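Local coordinates for protein SalCYP truncation (Salinispora tropica, PDB 7ABB) that belongs to the cytochrome P450 family, with a mostly helical fold built around a bound heme c, at residues Arg136-Met144 against Leu154-Ile165. Numbering follows the deposited sequence.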
ATOM      1  N   ARG A 136       2.271  10.289  -7.918  1.00 16.53           N
ATOM      2  CA  ARG A 136       1.877   9.131  -8.726  1.00 17.58           C
ATOM      3  C   ARG A 136       2.884   8.822  -9.825  1.00 17.34           C
ATOM      4  O   ARG A 136       3.297   7.656  -9.942  1.00 17.23           O
ATOM      5  CB  ARG A 136       0.466   9.325  -9.280  1.00 19.89           C
ATOM      6  CG  ARG A 136      -0.125   8.052  -9.874  1.00 21.32           C
ATOM      7  CD  ARG A 136      -1.574   8.236 -10.253  1.00 23.44           C
ATOM      8  NE  ARG A 136      -2.368   8.559  -9.064  1.00 26.78           N
ATOM      9  CZ  ARG A 136      -2.987   9.713  -8.840  1.00 29.31           C
ATOM     10  NH1 ARG A 136      -2.955  10.710  -9.722  1.00 25.99           N
ATOM     11  NH2 ARG A 136      -3.652   9.864  -7.705  1.00 32.51           N
ATOM     12  N   PRO A 137       3.311   9.769 -10.668  1.00 17.22           N
ATOM     13  CA  PRO A 137       4.339   9.419 -11.654  1.00 17.37           C
ATOM     14  C   PRO A 137       5.654   9.007 -11.008  1.00 18.34           C
ATOM     15  O   PRO A 137       6.348   8.126 -11.538  1.00 17.62           O
ATOM     16  CB  PRO A 137       4.462  10.689 -12.508  1.00 19.07           C
ATOM     17  CG  PRO A 137       3.811  11.724 -11.798  1.00 19.56           C
ATOM     18  CD  PRO A 137       2.820  11.138 -10.854  1.00 18.84           C
ATOM     19  N   TYR A 138       6.000   9.600  -9.869  1.00 15.94           N
ATOM     20  CA  TYR A 138       7.195   9.202  -9.123  1.00 14.90           C
ATOM     21  C   TYR A 138       7.130   7.734  -8.726  1.00 15.13           C
ATOM     22  O   TYR A 138       8.034   6.948  -9.035  1.00 15.85           O
ATOM     23  CB  TYR A 138       7.305  10.084  -7.877  1.00 14.93           C
ATOM     24  CG  TYR A 138       8.255   9.643  -6.807  1.00 15.92           C
ATOM     25  CD1 TYR A 138       9.628   9.733  -6.976  1.00 16.49           C
ATOM     26  CD2 TYR A 138       7.780   9.134  -5.606  1.00 14.72           C
ATOM     27  CE1 TYR A 138      10.493   9.345  -5.974  1.00 13.94           C
ATOM     28  CE2 TYR A 138       8.630   8.765  -4.613  1.00 14.36           C
ATOM     29  CZ  TYR A 138       9.968   8.892  -4.769  1.00 15.54           C
ATOM     30  OH  TYR A 138      10.792   8.513  -3.752  1.00 16.08           O
ATOM     31  N   VAL A 139       6.060   7.354  -8.043  1.00 15.57           N
ATOM     32  CA  VAL A 139       5.917   5.990  -7.558  1.00 15.90           C
ATOM     33  C   VAL A 139       5.842   5.009  -8.719  1.00 17.05           C
ATOM     34  O   VAL A 139       6.432   3.920  -8.665  1.00 17.32           O
ATOM     35  CB  VAL A 139       4.688   5.887  -6.636  1.00 16.20           C
ATOM     36  CG1 VAL A 139       4.376   4.428  -6.300  1.00 15.83           C
ATOM     37  CG2 VAL A 139       4.942   6.665  -5.355  1.00 16.65           C
ATOM     38  N   LEU A 140       5.085   5.343  -9.765  1.00 16.30           N
ATOM     39  CA  LEU A 140       4.982   4.430 -10.898  1.00 16.58           C
ATOM     40  C   LEU A 140       6.324   4.264 -11.597  1.00 18.28           C
ATOM     41  O   LEU A 140       6.679   3.151 -11.993  1.00 17.55           O
ATOM     42  CB  LEU A 140       3.917   4.920 -11.866  1.00 20.01           C
ATOM     43  CG  LEU A 140       3.728   4.085 -13.133  1.00 22.31           C
ATOM     44  CD1 LEU A 140       3.407   2.630 -12.825  1.00 22.99           C
ATOM     45  CD2 LEU A 140       2.639   4.732 -13.988  1.00 26.41           C
ATOM     46  N   GLU A 141       7.081   5.349 -11.774  1.00 17.76           N
ATOM     47  CA  GLU A 141       8.425   5.219 -12.342  1.00 17.68           C
ATOM     48  C   GLU A 141       9.259   4.241 -11.513  1.00 17.88           C
ATOM     49  O   GLU A 141       9.924   3.347 -12.061  1.00 19.00           O
ATOM     50  CB  GLU A 141       9.118   6.585 -12.411  1.00 18.47           C
ATOM     51  CG  GLU A 141      10.573   6.506 -12.882  1.00 19.46           C
ATOM     52  CD  GLU A 141      11.240   7.849 -13.106  1.00 22.52           C
ATOM     53  OE1 GLU A 141      10.532   8.859 -13.371  1.00 23.69           O
ATOM     54  OE2 GLU A 141      12.478   7.885 -12.982  1.00 25.22           O
ATOM     55  N   ASN A 142       9.233   4.400 -10.191  1.00 17.51           N
ATOM     56  CA  ASN A 142       9.988   3.516  -9.314  1.00 16.41           C
ATOM     57  C   ASN A 142       9.515   2.071  -9.453  1.00 17.54           C
ATOM     58  O   ASN A 142      10.329   1.143  -9.442  1.00 17.47           O
ATOM     59  CB  ASN A 142       9.833   3.956  -7.850  1.00 16.63           C
ATOM     60  CG  ASN A 142      10.388   5.325  -7.587  1.00 18.28           C
ATOM     61  OD1 ASN A 142      11.366   5.755  -8.198  1.00 20.11           O
ATOM     62  ND2 ASN A 142       9.758   6.025  -6.639  1.00 18.27           N
ATOM     63  N   LEU A 143       8.197   1.854  -9.534  1.00 17.43           N
ATOM     64  CA  LEU A 143       7.661   0.497  -9.699  1.00 16.59           C
ATOM     65  C   LEU A 143       8.171  -0.126 -10.993  1.00 17.53           C
ATOM     66  O   LEU A 143       8.626  -1.278 -11.013  1.00 18.91           O
ATOM     67  CB  LEU A 143       6.135   0.524  -9.719  1.00 18.72           C
ATOM     68  CG  LEU A 143       5.423  -0.828  -9.845  1.00 17.03           C
ATOM     69  CD1 LEU A 143       5.734  -1.720  -8.678  1.00 19.08           C
ATOM     70  CD2 LEU A 143       3.927  -0.640  -9.990  1.00 19.78           C
ATOM     71  N   MET A 144       8.097   0.639 -12.090  1.00 17.37           N
ATOM     72  CA  MET A 144       8.558   0.162 -13.386  1.00 18.83           C
ATOM     73  C   MET A 144      10.025  -0.221 -13.330  1.00 19.75           C
ATOM     74  O   MET A 144      10.430  -1.234 -13.917  1.00 20.49           O
ATOM     75  CB  MET A 144       8.308   1.239 -14.433  1.00 19.95           C
ATOM     76  CG  MET A 144       6.831   1.456 -14.716  1.00 20.57           C
ATOM     77  SD  MET A 144       6.520   2.922 -15.706  1.00 22.39           S
ATOM     78  CE  MET A 144       6.994   2.284 -17.299  1.00 26.96           C
ATOM     79  N   LEU A 154       5.787   4.910 -19.339  1.00 26.05           N
ATOM     80  CA  LEU A 154       5.232   5.495 -18.120  1.00 24.15           C
ATOM     81  C   LEU A 154       3.929   6.241 -18.391  1.00 24.92           C
ATOM     82  O   LEU A 154       2.954   6.098 -17.646  1.00 27.08           O
ATOM     83  CB  LEU A 154       6.257   6.427 -17.478  1.00 25.60           C
ATOM     84  CG  LEU A 154       5.876   6.987 -16.096  1.00 32.31           C
ATOM     85  CD1 LEU A 154       7.130   7.384 -15.354  1.00 50.92           C
ATOM     86  CD2 LEU A 154       4.921   8.169 -16.184  1.00 35.58           C
ATOM     87  N   ASP A 155       3.906   7.090 -19.421  1.00 30.20           N
ATOM     88  CA  ASP A 155       2.693   7.855 -19.685  1.00 28.26           C
ATOM     89  C   ASP A 155       1.521   6.925 -19.968  1.00 28.84           C
ATOM     90  O   ASP A 155       0.400   7.173 -19.511  1.00 31.63           O
ATOM     91  CB  ASP A 155       2.916   8.825 -20.849  1.00 31.14           C
ATOM     92  CG  ASP A 155       3.871   9.966 -20.500  1.00 42.21           C
ATOM     93  OD1 ASP A 155       3.913  10.383 -19.327  1.00 41.71           O
ATOM     94  OD2 ASP A 155       4.578  10.451 -21.410  1.00 51.85           O
ATOM     95  N   HIS A 156       1.768   5.827 -20.687  1.00 28.42           N
ATOM     96  CA  HIS A 156       0.706   4.871 -20.974  1.00 31.15           C
ATOM     97  C   HIS A 156       0.192   4.236 -19.688  1.00 27.41           C
ATOM     98  O   HIS A 156      -1.017   4.186 -19.439  1.00 28.34           O
ATOM     99  CB  HIS A 156       1.226   3.802 -21.935  1.00 30.08           C
ATOM    100  CG  HIS A 156       0.184   2.830 -22.389  1.00 32.98           C
ATOM    101  ND1 HIS A 156       0.143   1.521 -21.953  1.00 37.73           N
ATOM    102  CD2 HIS A 156      -0.844   2.968 -23.260  1.00 37.92           C
ATOM    103  CE1 HIS A 156      -0.867   0.898 -22.536  1.00 33.73           C
ATOM    104  NE2 HIS A 156      -1.485   1.755 -23.327  1.00 47.03           N
ATOM    105  N   LEU A 157       1.108   3.761 -18.845  1.00 26.25           N
ATOM    106  CA  LEU A 157       0.706   3.094 -17.620  1.00 26.28           C
ATOM    107  C   LEU A 157       0.092   4.079 -16.638  1.00 27.33           C
ATOM    108  O   LEU A 157      -0.834   3.722 -15.902  1.00 23.92           O
ATOM    109  CB  LEU A 157       1.903   2.383 -16.987  1.00 22.72           C
ATOM    110  CG  LEU A 157       2.482   1.199 -17.774  1.00 24.49           C
ATOM    111  CD1 LEU A 157       3.581   0.577 -16.949  1.00 24.31           C
ATOM    112  CD2 LEU A 157       1.405   0.198 -18.129  1.00 27.36           C
ATOM    113  N   LEU A 158       0.579   5.323 -16.614  1.00 24.84           N
ATOM    114  CA  LEU A 158      -0.035   6.313 -15.738  1.00 22.94           C
ATOM    115  C   LEU A 158      -1.492   6.537 -16.120  1.00 24.95           C
ATOM    116  O   LEU A 158      -2.359   6.669 -15.248  1.00 25.93           O
ATOM    117  CB  LEU A 158       0.749   7.623 -15.808  1.00 24.80           C
ATOM    118  CG  LEU A 158       0.366   8.704 -14.808  1.00 29.14           C
ATOM    119  CD1 LEU A 158       0.719   8.297 -13.414  1.00 24.22           C
ATOM    120  CD2 LEU A 158       1.094   9.982 -15.144  1.00 31.81           C
ATOM    121  N   ALA A 159      -1.778   6.566 -17.427  1.00 26.27           N
ATOM    122  CA  ALA A 159      -3.146   6.742 -17.902  1.00 30.28           C
ATOM    123  C   ALA A 159      -4.037   5.583 -17.473  1.00 35.84           C
ATOM    124  O   ALA A 159      -5.202   5.785 -17.111  1.00 30.28           O
ATOM    125  CB  ALA A 159      -3.148   6.884 -19.425  1.00 39.91           C
ATOM    126  N   ILE A 160      -3.516   4.356 -17.521  1.00 30.85           N
ATOM    127  CA  ILE A 160      -4.282   3.209 -17.039  1.00 29.36           C
ATOM    128  C   ILE A 160      -4.587   3.369 -15.554  1.00 29.05           C
ATOM    129  O   ILE A 160      -5.729   3.202 -15.110  1.00 29.76           O
ATOM    130  CB  ILE A 160      -3.518   1.903 -17.320  1.00 26.76           C
ATOM    131  CG1 ILE A 160      -3.415   1.680 -18.833  1.00 28.19           C
ATOM    132  CG2 ILE A 160      -4.214   0.724 -16.638  1.00 33.35           C
ATOM    133  CD1 ILE A 160      -2.625   0.436 -19.234  1.00 32.47           C
ATOM    134  N   ASN A 161      -3.562   3.695 -14.769  1.00 27.47           N
ATOM    135  CA  ASN A 161      -3.730   3.810 -13.325  1.00 26.20           C
ATOM    136  C   ASN A 161      -4.767   4.873 -12.974  1.00 27.03           C
ATOM    137  O   ASN A 161      -5.633   4.655 -12.123  1.00 27.06           O
ATOM    138  CB  ASN A 161      -2.384   4.133 -12.685  1.00 24.78           C
ATOM    139  CG  ASN A 161      -2.491   4.372 -11.202  1.00 44.46           C
ATOM    140  OD1 ASN A 161      -2.948   5.428 -10.770  1.00 56.60           O
ATOM    141  ND2 ASN A 161      -2.061   3.406 -10.413  1.00 51.27           N
ATOM    142  N   VAL A 162      -4.695   6.032 -13.629  1.00 29.38           N
ATOM    143  CA  VAL A 162      -5.631   7.122 -13.342  1.00 27.21           C
ATOM    144  C   VAL A 162      -7.057   6.724 -13.706  1.00 29.78           C
ATOM    145  O   VAL A 162      -8.007   7.019 -12.971  1.00 34.80           O
ATOM    146  CB  VAL A 162      -5.188   8.397 -14.085  1.00 35.51           C
ATOM    147  CG1 VAL A 162      -6.288   9.461 -14.058  1.00 46.29           C
ATOM    148  CG2 VAL A 162      -3.899   8.930 -13.471  1.00 35.69           C
ATOM    149  N   ALA A 163      -7.241   6.073 -14.857  1.00 34.35           N
ATOM    150  CA  ALA A 163      -8.575   5.626 -15.242  1.00 37.65           C
ATOM    151  C   ALA A 163      -9.150   4.656 -14.216  1.00 33.32           C
ATOM    152  O   ALA A 163     -10.356   4.661 -13.949  1.00 38.78           O
ATOM    153  CB  ALA A 163      -8.532   4.977 -16.624  1.00 36.05           C
ATOM    154  N   MET A 164      -8.295   3.821 -13.623  1.00 33.20           N
ATOM    155  CA  MET A 164      -8.770   2.879 -12.619  1.00 39.98           C
ATOM    156  C   MET A 164      -9.194   3.603 -11.349  1.00 38.71           C
ATOM    157  O   MET A 164     -10.227   3.275 -10.760  1.00 36.61           O
ATOM    158  CB  MET A 164      -7.687   1.848 -12.319  1.00 40.90           C
ATOM    159  CG  MET A 164      -7.434   0.910 -13.483  1.00 39.89           C
ATOM    160  SD  MET A 164      -6.330  -0.457 -13.073  1.00 38.80           S
ATOM    161  CE  MET A 164      -6.536  -1.479 -14.513  1.00 47.78           C
ATOM    162  N   ILE A 165      -8.415   4.590 -10.910  1.00 30.89           N
ATOM    163  CA  ILE A 165      -8.811   5.376  -9.743  1.00 29.55           C
ATOM    164  C   ILE A 165     -10.144   6.066 -10.003  1.00 38.41           C
ATOM    165  O   ILE A 165     -11.052   6.042  -9.163  1.00 41.26           O
ATOM    166  CB  ILE A 165      -7.719   6.394  -9.376  1.00 29.11           C
ATOM    167  CG1 ILE A 165      -6.462   5.682  -8.881  1.00 28.16           C
ATOM    168  CG2 ILE A 165      -8.230   7.352  -8.283  1.00 34.68           C
ATOM    169  CD1 ILE A 165      -5.248   6.576  -8.815  1.00 28.23           C
TER
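L140 drives its CD2 methyl into the backbone of helix 154-165, in a helix-helix packing of the cytochrome P450 fold. The two helices follow one another in the chain, joined by a short connection, and their segment axes pass 10.3 Å apart, with N-to-C directions 118° apart. Contact is tight in the middle: CD2 of L140 lies 3.4 Å from N of L158 and also touches CB of L157 and of L158. This is van der Waals packing; the L158 N-H itself is bonded to the carbonyl of L154 one turn back. F233 of helix 222-235 packs on both L140 and L157; the L140 side chain is about 10 Å from heme c, which L143 touches. At the C-terminal end of the first segment, M144 bends at its last torsion (chi3 77°), which turns CE back onto the start of the other helix, 3.5 Å from N of L154 and 3.8 Å from CD1 of L157. The outer side, where L154, L158 and E141 are partly exposed, is looser. The side chains of P137 and L158 come no nearer than 4.3 Å, CB to CD2; CD1 of L154 lies 3.6 Å from CB of E141. The carboxylate of E141 goes elsewhere, to salt bridges with R117 and R118. A second close-packed site is formed by the buried R136, which fills a hole among L158, N161, V162 and I165, knob-into-hole fashion. Its NH1 forms a salt bridge with D132 of its own helix, and the guanidinium and N161 amide planes are 26° apart. ND2 of N161 is hydrogen-bonded to D238, while OD1 sits 3.2 Å from the CD methylene of R136; beyond it, CD1 of I165 comes within 3.5 Å of R136 NE.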